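Local coordinates for aspartate semialdehyde dehydrogenase (Francisella tularensis subsp. tularensis, PDB 4WOJ), which probably catalyses the NADPH-dependent reductive dephosphorylation of L-aspartyl-4-phosphate to L-aspartate-semialdehyde, a step on the way to lysine, methionine and threonine, at residues 21-26 and 76-81; 156-161 and 294-299; 189-194 and 202-207; 238-243 and 262-267. All coordinates share one frame; numbering follows the deposited sequence.

Interaction 1. Residues 21-26 and 76-81; sequences SVLMSR and LSCQGG
Leu23 and Leu76 meet tip to tip, CD2 of Leu23 lying 3.6 Å from CD2 of Leu76, and this methyl pair is the tight part of the contact. In Leu23 the first torsion sends CG opposite the backbone N (chi1 177°), extending the side chain from the helix toward the strand. The same CD2 of Leu23 also approaches SG of Cys78, but at 4.2 Å the touch is slacker, and no hydrogen bond crosses between the segments. Helix 18-30 here lies against strand 74-77 of the parallel sheet in the NAD-binding domain, a Rossmann-type arrangement in which the strand is held by backbone bonds to strand 8-13 on one side and to the 99-102 region on the other. The strand ends at Ser77; Cys78 is already loop. Ser77, whose side chain points away from the helix, accepts the N-H of Gln79 at OG (3.0 Å from N to OG, N-H...O angle 158°), forming an ST turn, and Gly80 then takes the N-cap position of helix 81-93. On the helix, Ser25 is exposed, while Arg26 forms a salt bridge with Glu359 of helix 354-369. Val22 packs on that same helix and on Leu199 of the second subunit.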
# COMPACT_ATOMS: atom_id res chain seq x y z
N SER B 21 15.54 21.91 -1.37
CA SER B 21 16.93 21.42 -1.34
C SER B 21 17.20 20.49 -2.49
O SER B 21 18.29 20.46 -3.06
CB SER B 21 17.24 20.67 -0.05
OG SER B 21 16.42 21.14 0.99
N VAL B 22 16.20 19.69 -2.83
CA VAL B 22 16.38 18.73 -3.89
C VAL B 22 16.52 19.49 -5.21
O VAL B 22 17.32 19.12 -6.06
CB VAL B 22 15.25 17.71 -3.86
CG1 VAL B 22 15.30 16.83 -5.11
CG2 VAL B 22 15.40 16.86 -2.59
N LEU B 23 15.83 20.61 -5.32
CA LEU B 23 15.93 21.47 -6.49
C LEU B 23 17.30 22.11 -6.60
O LEU B 23 17.94 22.03 -7.63
CB LEU B 23 14.85 22.54 -6.45
CG LEU B 23 14.90 23.53 -7.59
CD1 LEU B 23 14.54 22.84 -8.87
CD2 LEU B 23 13.98 24.72 -7.33
N MET B 24 17.75 22.74 -5.51
CA MET B 24 19.10 23.29 -5.44
C MET B 24 20.09 22.25 -5.84
O MET B 24 20.91 22.47 -6.71
CB MET B 24 19.46 23.72 -4.02
CG MET B 24 18.68 24.91 -3.49
SD MET B 24 18.70 26.27 -4.63
CE MET B 24 17.00 26.20 -5.22
N SER B 25 20.02 21.10 -5.21
CA SER B 25 21.00 20.07 -5.54
C SER B 25 20.98 19.70 -7.00
O SER B 25 21.99 19.37 -7.59
CB SER B 25 20.76 18.82 -4.74
OG SER B 25 21.34 17.71 -5.44
N ARG B 26 19.79 19.72 -7.61
CA ARG B 26 19.66 19.26 -8.98
C ARG B 26 20.17 20.33 -9.93
O ARG B 26 20.74 20.04 -11.00
CB ARG B 26 18.21 18.86 -9.29
CG ARG B 26 17.87 17.48 -8.75
CD ARG B 26 18.58 16.38 -9.55
NE ARG B 26 18.20 16.43 -10.97
CZ ARG B 26 18.96 16.01 -11.98
NH1 ARG B 26 20.17 15.50 -11.75
NH2 ARG B 26 18.51 16.08 -13.22
N LEU B 76 10.51 31.36 -8.65
CA LEU B 76 10.28 29.93 -8.54
C LEU B 76 10.02 29.54 -7.08
O LEU B 76 10.93 29.58 -6.23
CB LEU B 76 11.48 29.18 -9.11
CG LEU B 76 11.20 27.73 -9.49
CD1 LEU B 76 12.25 27.29 -10.50
CD2 LEU B 76 11.20 26.83 -8.26
N SER B 77 8.78 29.14 -6.81
CA SER B 77 8.35 28.90 -5.42
C SER B 77 8.14 27.42 -5.11
O SER B 77 7.44 26.74 -5.82
CB SER B 77 7.05 29.66 -5.10
OG SER B 77 6.70 29.48 -3.74
N CYS B 78 8.79 26.96 -4.05
CA CYS B 78 8.48 25.71 -3.41
C CYS B 78 7.87 26.01 -2.04
O CYS B 78 7.87 25.16 -1.14
CB CYS B 78 9.74 24.87 -3.22
SG CYS B 78 10.62 24.54 -4.74
N GLN B 79 7.34 27.21 -1.89
CA GLN B 79 6.97 27.69 -0.57
C GLN B 79 5.71 27.02 -0.07
O GLN B 79 5.66 26.56 1.07
CB GLN B 79 6.80 29.22 -0.57
CG GLN B 79 6.72 29.84 0.83
CD GLN B 79 7.88 29.44 1.70
OE1 GLN B 79 9.03 29.71 1.37
NE2 GLN B 79 7.59 28.80 2.81
N GLY B 80 4.70 26.97 -0.92
CA GLY B 80 3.39 26.44 -0.55
C GLY B 80 2.27 27.32 -1.05
O GLY B 80 2.49 28.43 -1.53
N GLY B 81 1.05 26.79 -0.95
CA GLY B 81 -0.16 27.47 -1.37
C GLY B 81 -0.56 28.65 -0.51
O GLY B 81 -1.14 29.61 -1.02

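Interaction 2. Residues 156-161 and 294-299; sequences EDLVEW and KQKISQ
The backbones of 156-161 and 294-299 stay well apart, their closest alpha carbons being those of Glu156 and Lys296 at 8.9 Å, and side chains span the gap. Lys296 does most of the reaching. Its chain is bent at chi2 (-108°) and again at chi4, and it crosses the carboxylate arm of Glu156 at about a right angle. The ammonium group sits evenly between the two carboxylate oxygens: NZ of Lys296 is 3.3 Å from both OE1 and OE2 of Glu156. Both hydrogen bonds are weak, so the pairing is a forked salt bridge of loose geometry at the protein surface. The lysine's aliphatic part takes part too, with CD of Lys296 3.2 Å from OE2 of Glu156. Deeper in, CD1 of Leu158 touches CE of Lys296 at 4.0 Å, again crosswise, which sets one methyl against the lysine's last methylene. Asp157, between these two residues, has positive phi and is the C-prime residue of the Schellman motif that ends helix 151-154; around this turn Glu156 and Leu158 both point toward helix 290-298. Leu153 of helix 151-154 packs on Lys296 and Ile297, and Ile297 also packs on Val304 and Val306 of strand 304-307. The other segment enters strand 159-167, where Glu160 and Trp161 form a classic beta bulge opposite Lys283 of strand 275-284.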
# COMPACT_ATOMS: atom_id res chain seq x y z
N GLU B 156 0.65 7.43 -27.33
CA GLU B 156 -0.10 6.79 -28.42
C GLU B 156 -1.61 6.82 -28.19
O GLU B 156 -2.33 6.16 -28.89
CB GLU B 156 0.35 5.37 -28.60
CG GLU B 156 1.83 5.28 -28.92
CD GLU B 156 2.17 4.02 -29.63
OE1 GLU B 156 1.27 3.39 -30.24
OE2 GLU B 156 3.35 3.67 -29.56
N ASP B 157 -2.07 7.59 -27.22
CA ASP B 157 -3.46 7.62 -26.85
C ASP B 157 -4.07 6.23 -26.74
O ASP B 157 -5.20 6.00 -27.21
CB ASP B 157 -4.27 8.47 -27.83
CG ASP B 157 -5.60 8.90 -27.26
OD1 ASP B 157 -5.74 8.98 -26.00
OD2 ASP B 157 -6.53 9.17 -28.06
N LEU B 158 -3.34 5.30 -26.12
CA LEU B 158 -3.82 3.91 -25.98
C LEU B 158 -4.58 3.61 -24.68
O LEU B 158 -5.18 2.55 -24.54
CB LEU B 158 -2.65 2.94 -26.17
CG LEU B 158 -2.16 2.87 -27.63
CD1 LEU B 158 -0.96 1.97 -27.75
CD2 LEU B 158 -3.24 2.36 -28.58
N VAL B 159 -4.62 4.56 -23.75
CA VAL B 159 -5.18 4.30 -22.43
C VAL B 159 -6.60 4.86 -22.37
O VAL B 159 -6.79 6.06 -22.58
CB VAL B 159 -4.34 4.98 -21.34
CG1 VAL B 159 -5.00 4.85 -19.99
CG2 VAL B 159 -2.94 4.42 -21.33
N GLU B 160 -7.55 3.97 -22.04
CA GLU B 160 -8.99 4.30 -21.91
C GLU B 160 -9.29 4.78 -20.50
O GLU B 160 -9.98 5.78 -20.34
CB GLU B 160 -9.87 3.07 -22.23
CG GLU B 160 -11.34 3.42 -22.48
CD GLU B 160 -12.17 2.25 -23.00
OE1 GLU B 160 -11.82 1.63 -24.03
OE2 GLU B 160 -13.19 1.93 -22.37
N TRP B 161 -8.81 4.04 -19.48
CA TRP B 161 -8.74 4.54 -18.09
C TRP B 161 -7.67 3.89 -17.22
O TRP B 161 -7.10 2.89 -17.59
CB TRP B 161 -10.08 4.47 -17.37
CG TRP B 161 -10.78 3.16 -17.27
CD1 TRP B 161 -11.97 2.84 -17.86
CD2 TRP B 161 -10.42 2.02 -16.45
NE1 TRP B 161 -12.35 1.59 -17.50
CE2 TRP B 161 -11.42 1.05 -16.64
CE3 TRP B 161 -9.34 1.71 -15.60
CZ2 TRP B 161 -11.40 -0.20 -16.02
CZ3 TRP B 161 -9.30 0.46 -14.99
CH2 TRP B 161 -10.32 -0.48 -15.20
N LYS B 294 5.00 -3.86 -22.74
CA LYS B 294 6.33 -3.58 -22.14
C LYS B 294 7.12 -2.73 -23.09
O LYS B 294 7.71 -1.74 -22.70
CB LYS B 294 7.12 -4.86 -21.86
CG LYS B 294 6.45 -5.86 -20.90
CD LYS B 294 6.87 -7.33 -21.02
CE LYS B 294 8.39 -7.58 -21.03
NZ LYS B 294 9.20 -6.58 -20.28
N GLN B 295 7.08 -3.09 -24.37
CA GLN B 295 7.84 -2.36 -25.37
C GLN B 295 7.50 -0.87 -25.30
O GLN B 295 8.36 -0.04 -25.02
CB GLN B 295 7.62 -2.95 -26.77
CG GLN B 295 8.43 -2.26 -27.86
CD GLN B 295 9.95 -2.43 -27.66
OE1 GLN B 295 10.41 -3.36 -26.97
NE2 GLN B 295 10.73 -1.54 -28.27
N LYS B 296 6.23 -0.57 -25.54
CA LYS B 296 5.73 0.80 -25.47
C LYS B 296 6.13 1.48 -24.15
O LYS B 296 6.62 2.60 -24.17
CB LYS B 296 4.20 0.86 -25.58
CG LYS B 296 3.64 0.06 -26.74
CD LYS B 296 3.12 0.94 -27.84
CE LYS B 296 2.36 0.10 -28.85
NZ LYS B 296 2.78 0.49 -30.21
N ILE B 297 5.90 0.80 -23.03
CA ILE B 297 6.21 1.39 -21.74
C ILE B 297 7.71 1.80 -21.71
O ILE B 297 8.05 2.92 -21.34
CB ILE B 297 5.90 0.46 -20.56
CG1 ILE B 297 4.43 0.55 -20.20
CG2 ILE B 297 6.76 0.82 -19.34
CD1 ILE B 297 3.96 -0.54 -19.28
N SER B 298 8.54 0.88 -22.17
CA SER B 298 9.99 0.99 -22.13
C SER B 298 10.48 2.12 -23.00
O SER B 298 11.56 2.61 -22.77
CB SER B 298 10.67 -0.32 -22.57
OG SER B 298 10.91 -0.30 -23.94
N GLN B 299 9.69 2.55 -23.97
CA GLN B 299 10.05 3.70 -24.81
C GLN B 299 9.32 5.03 -24.49
O GLN B 299 9.38 5.98 -25.26
CB GLN B 299 9.91 3.34 -26.30
CG GLN B 299 10.85 2.19 -26.69
CD GLN B 299 11.40 2.25 -28.12
OE1 GLN B 299 11.69 1.19 -28.71
NE2 GLN B 299 11.57 3.45 -28.68

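Interaction 3. Residues 189-194 and 202-207; sequences SKIDNR and EKILRE
Ile191 and Ile204 cross obliquely, the long branch of the first laid against the short branch of the second. CG2 of Ile204 is 4.0 Å from CD1 of Ile191 and 4.2 Å from CG1 of Ile191, so one methyl covers the end of the ethyl arm. With chi1 at -172° the ethyl arm of Ile191 trails away from its own N and runs out toward helix 198-209. The other branch of Ile191 turns to Leu205, where its CG2 stands 4.3 Å from CD2 of Leu205, a looser touch. The same CD2 of Leu205 comes closer to the first residue beyond the helix, lying 3.8 Å from CB of Asp192. Only the methylene of Asp192 is thus used across the contact; its carboxylate forms a salt bridge with Arg201 of helix 198-209. On that helix Arg206 and Glu202 pair edge-on, NH1 of Arg206 reaching both OE1 (3.0 Å, on the syn lone pair) and OE2 (2.8 Å) of Glu202. Helices 175-191 and 198-209 form a helical hairpin in the dimerisation domain, Leu205 also packing on Leu182 of the second subunit. The two segments meet through apolar contact alone, modest and partly exposed, while the Asp192-Arg201 salt bridge adds a polar tie between the helices.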
# COMPACT_ATOMS: atom_id res chain seq x y z
N SER B 189 10.13 1.82 19.12
CA SER B 189 11.26 0.88 19.14
C SER B 189 11.88 0.77 20.52
O SER B 189 12.38 -0.29 20.88
CB SER B 189 12.37 1.28 18.15
OG SER B 189 11.87 1.45 16.84
N LYS B 190 11.88 1.86 21.27
CA LYS B 190 12.47 1.85 22.62
C LYS B 190 11.65 0.98 23.54
O LYS B 190 12.18 0.07 24.16
CB LYS B 190 12.61 3.25 23.21
CG LYS B 190 13.92 3.89 22.78
CD LYS B 190 13.90 5.40 22.97
CE LYS B 190 15.23 5.98 22.48
NZ LYS B 190 15.04 7.35 21.93
N ILE B 191 10.35 1.24 23.60
CA ILE B 191 9.49 0.44 24.45
C ILE B 191 9.48 -1.04 24.08
O ILE B 191 9.27 -1.88 24.93
CB ILE B 191 8.06 0.97 24.58
CG1 ILE B 191 7.35 0.14 25.65
CG2 ILE B 191 7.31 0.85 23.26
CD1 ILE B 191 6.05 0.69 26.21
N ASP B 192 9.74 -1.38 22.82
CA ASP B 192 9.61 -2.79 22.38
C ASP B 192 10.73 -3.67 22.96
O ASP B 192 11.92 -3.37 22.83
CB ASP B 192 9.61 -2.89 20.85
CG ASP B 192 9.59 -4.32 20.35
OD1 ASP B 192 8.61 -5.06 20.63
OD2 ASP B 192 10.56 -4.72 19.65
N ASN B 193 10.30 -4.78 23.55
CA ASN B 193 11.14 -5.75 24.24
C ASN B 193 11.21 -7.09 23.49
O ASN B 193 10.21 -7.76 23.30
CB ASN B 193 10.55 -5.99 25.63
CG ASN B 193 11.43 -6.89 26.50
OD1 ASN B 193 11.98 -7.90 26.05
ND2 ASN B 193 11.54 -6.53 27.78
N ARG B 194 12.43 -7.47 23.12
CA ARG B 194 12.70 -8.72 22.38
C ARG B 194 12.30 -9.98 23.15
O ARG B 194 11.89 -10.96 22.56
CB ARG B 194 14.20 -8.81 22.07
CG ARG B 194 14.87 -7.46 21.81
N GLU B 202 3.31 -6.89 19.88
CA GLU B 202 2.46 -6.26 18.86
C GLU B 202 1.39 -5.46 19.60
O GLU B 202 1.14 -4.29 19.28
CB GLU B 202 1.88 -7.32 17.90
CG GLU B 202 0.91 -6.80 16.85
CD GLU B 202 -0.35 -6.22 17.49
OE1 GLU B 202 -0.71 -5.05 17.24
OE2 GLU B 202 -0.92 -6.93 18.35
N LYS B 203 0.80 -6.08 20.60
CA LYS B 203 -0.22 -5.43 21.41
C LYS B 203 0.26 -4.17 22.09
O LYS B 203 -0.43 -3.13 22.07
CB LYS B 203 -0.73 -6.40 22.46
CG LYS B 203 -1.86 -5.82 23.29
CD LYS B 203 -2.36 -6.82 24.33
CE LYS B 203 -3.09 -6.07 25.46
NZ LYS B 203 -4.27 -5.28 24.98
N ILE B 204 1.45 -4.28 22.70
CA ILE B 204 2.08 -3.16 23.42
C ILE B 204 2.34 -1.99 22.52
O ILE B 204 2.06 -0.85 22.88
CB ILE B 204 3.38 -3.60 24.13
CG1 ILE B 204 3.06 -4.36 25.44
CG2 ILE B 204 4.25 -2.40 24.48
CD1 ILE B 204 4.13 -5.37 25.84
N LEU B 205 2.90 -2.25 21.34
CA LEU B 205 3.14 -1.18 20.35
C LEU B 205 1.84 -0.58 19.93
O LEU B 205 1.67 0.65 19.90
CB LEU B 205 3.83 -1.72 19.09
CG LEU B 205 5.15 -2.44 19.23
CD1 LEU B 205 5.68 -2.83 17.87
CD2 LEU B 205 6.15 -1.56 19.95
N ARG B 206 0.90 -1.47 19.61
CA ARG B 206 -0.41 -1.03 19.14
C ARG B 206 -1.07 -0.08 20.13
O ARG B 206 -1.49 1.01 19.74
CB ARG B 206 -1.32 -2.21 18.85
CG ARG B 206 -2.62 -1.76 18.21
CD ARG B 206 -3.40 -2.92 17.64
NE ARG B 206 -4.28 -3.49 18.65
CZ ARG B 206 -4.19 -4.72 19.15
NH1 ARG B 206 -3.28 -5.56 18.73
NH2 ARG B 206 -5.06 -5.12 20.06
N GLU B 207 -1.13 -0.46 21.40
CA GLU B 207 -1.76 0.41 22.41
C GLU B 207 -0.96 1.69 22.61
O GLU B 207 -1.55 2.77 22.74
CB GLU B 207 -1.96 -0.32 23.75
CG GLU B 207 -3.00 -1.44 23.69
CD GLU B 207 -4.35 -0.97 23.13
OE1 GLU B 207 -4.87 0.10 23.58
OE2 GLU B 207 -4.91 -1.65 22.24

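Interaction 4. Residues 238-243 and 262-267; sequences SGQTKE and PVDGIC
Glu243 and Cys267 make the closest apolar approach, CG of Glu243 lying 3.7 Å from SG of Cys267. The glutamate chain bends at chi2 (65°), turning its carboxylate away from the sulfur, to a hydrogen bond with Asn140 and a weak one with Gln168. Among polar side chains, NE2 of Gln240 stands 3.7 Å from OD1 of Asp264, too long for a bond. Each group is held by its own segment: OG of Ser238 donates to OE1 of Gln240 at 2.7 Å, and N of Gly265 to OD1 of Asp264 at 2.8 Å. OD2 of Asp264 accepts from the backbone N of Leu338 of the second subunit. A water bridges the segments directly, accepting from OG1 of Thr241 at 3.2 Å and donating to O of Cys267 at 2.7 Å; Glu244, next in the helix, also joins them, accepting from N of Thr241 and of Cys267. Thr241 N-caps helix 242-255, whose start sits against Cys267, which follows 263-266, the sheet's outermost strand within this chain. The side chain of Glu243 lies about 5 Å from that of Cys141, the predicted acyl-thioester residue, and about 6 Å from that of predicted proton acceptor His276, beside the probable active site of this dehydrogenase.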
# COMPACT_ATOMS: atom_id res chain seq x y z
N SER B 238 -17.92 14.32 -4.00
CA SER B 238 -17.99 13.08 -4.79
C SER B 238 -17.68 11.79 -3.99
O SER B 238 -18.06 10.69 -4.39
CB SER B 238 -17.03 13.16 -6.01
OG SER B 238 -15.65 13.10 -5.63
N GLY B 239 -16.97 11.94 -2.87
CA GLY B 239 -16.50 10.79 -2.06
C GLY B 239 -14.98 10.68 -2.04
O GLY B 239 -14.41 10.03 -1.16
N GLN B 240 -14.35 11.31 -3.02
CA GLN B 240 -12.89 11.33 -3.15
C GLN B 240 -12.26 12.25 -2.12
O GLN B 240 -12.94 13.13 -1.58
CB GLN B 240 -12.49 11.83 -4.53
CG GLN B 240 -13.00 11.01 -5.69
CD GLN B 240 -12.84 11.71 -7.01
OE1 GLN B 240 -13.46 12.76 -7.25
NE2 GLN B 240 -12.00 11.16 -7.89
N THR B 241 -10.99 12.03 -1.83
CA THR B 241 -10.22 13.08 -1.17
C THR B 241 -9.77 14.01 -2.29
O THR B 241 -9.90 13.70 -3.49
CB THR B 241 -9.00 12.57 -0.39
OG1 THR B 241 -8.07 11.94 -1.27
CG2 THR B 241 -9.41 11.56 0.63
N LYS B 242 -9.25 15.17 -1.90
CA LYS B 242 -8.79 16.14 -2.89
C LYS B 242 -7.59 15.54 -3.63
O LYS B 242 -7.46 15.71 -4.85
CB LYS B 242 -8.45 17.49 -2.27
CG LYS B 242 -8.51 18.66 -3.25
CD LYS B 242 -8.84 19.97 -2.54
CE LYS B 242 -7.61 20.67 -1.95
NZ LYS B 242 -7.15 21.79 -2.82
N GLU B 243 -6.77 14.78 -2.89
CA GLU B 243 -5.63 14.05 -3.46
C GLU B 243 -5.99 13.19 -4.65
O GLU B 243 -5.24 13.15 -5.63
CB GLU B 243 -4.99 13.16 -2.39
CG GLU B 243 -3.61 12.60 -2.78
CD GLU B 243 -2.55 13.67 -2.92
OE1 GLU B 243 -2.83 14.85 -2.58
OE2 GLU B 243 -1.42 13.34 -3.35
N PRO B 262 -10.60 8.82 -17.66
CA PRO B 262 -10.83 8.78 -16.23
C PRO B 262 -9.61 8.22 -15.47
O PRO B 262 -8.94 7.30 -15.94
CB PRO B 262 -12.04 7.86 -16.10
CG PRO B 262 -12.66 7.78 -17.44
CD PRO B 262 -11.55 7.99 -18.40
N VAL B 263 -9.34 8.80 -14.31
CA VAL B 263 -8.33 8.27 -13.34
C VAL B 263 -9.03 8.21 -12.01
O VAL B 263 -9.69 9.14 -11.58
CB VAL B 263 -7.03 9.10 -13.27
CG1 VAL B 263 -6.02 8.51 -12.26
CG2 VAL B 263 -6.36 9.16 -14.64
N ASP B 264 -8.96 7.07 -11.36
CA ASP B 264 -9.61 6.94 -10.08
C ASP B 264 -8.87 5.89 -9.28
O ASP B 264 -8.01 5.21 -9.80
CB ASP B 264 -11.10 6.58 -10.24
CG ASP B 264 -12.01 7.23 -9.15
OD1 ASP B 264 -11.48 7.53 -8.03
OD2 ASP B 264 -13.24 7.46 -9.44
N GLY B 265 -9.24 5.79 -8.02
CA GLY B 265 -8.74 4.81 -7.11
C GLY B 265 -8.65 5.44 -5.73
O GLY B 265 -9.39 6.38 -5.41
N ILE B 266 -7.74 4.91 -4.91
CA ILE B 266 -7.55 5.42 -3.60
C ILE B 266 -6.10 5.82 -3.31
O ILE B 266 -5.16 5.11 -3.69
CB ILE B 266 -7.99 4.40 -2.59
CG1 ILE B 266 -8.21 5.08 -1.22
CG2 ILE B 266 -6.95 3.27 -2.52
CD1 ILE B 266 -8.37 4.13 -0.08
N CYS B 267 -5.96 6.91 -2.57
CA CYS B 267 -4.67 7.39 -2.12
C CYS B 267 -4.41 7.06 -0.62
O CYS B 267 -5.18 7.43 0.25
CB CYS B 267 -4.53 8.89 -2.45
SG CYS B 267 -4.50 9.28 -4.24
O HOH W 1 -7.14 9.29 0.19

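Overall arrangement
Interaction 1 belongs to the NAD-binding domain, whereas the other three lie in the dimerisation domain. Interactions 2 and 4 are joined directly through neighbouring strands 159-167 and 263-266: O of Glu160 is 3.3 Å from CD of Pro262, although the contact centres are 23 Å apart. Interaction 4 is the one next to the predicted catalytic pair Cys141 and His276; interactions 1, 2 and 3 lie away from it. Interactions 1 and 4 are on opposite sides of the chain's centre, yet their nearest atoms come within about 9 Å. Interaction 3 is remote, its centre 46 Å from that of interaction 2 and 34 Å from that of interaction 4. Segments of all four contacts meet the second subunit.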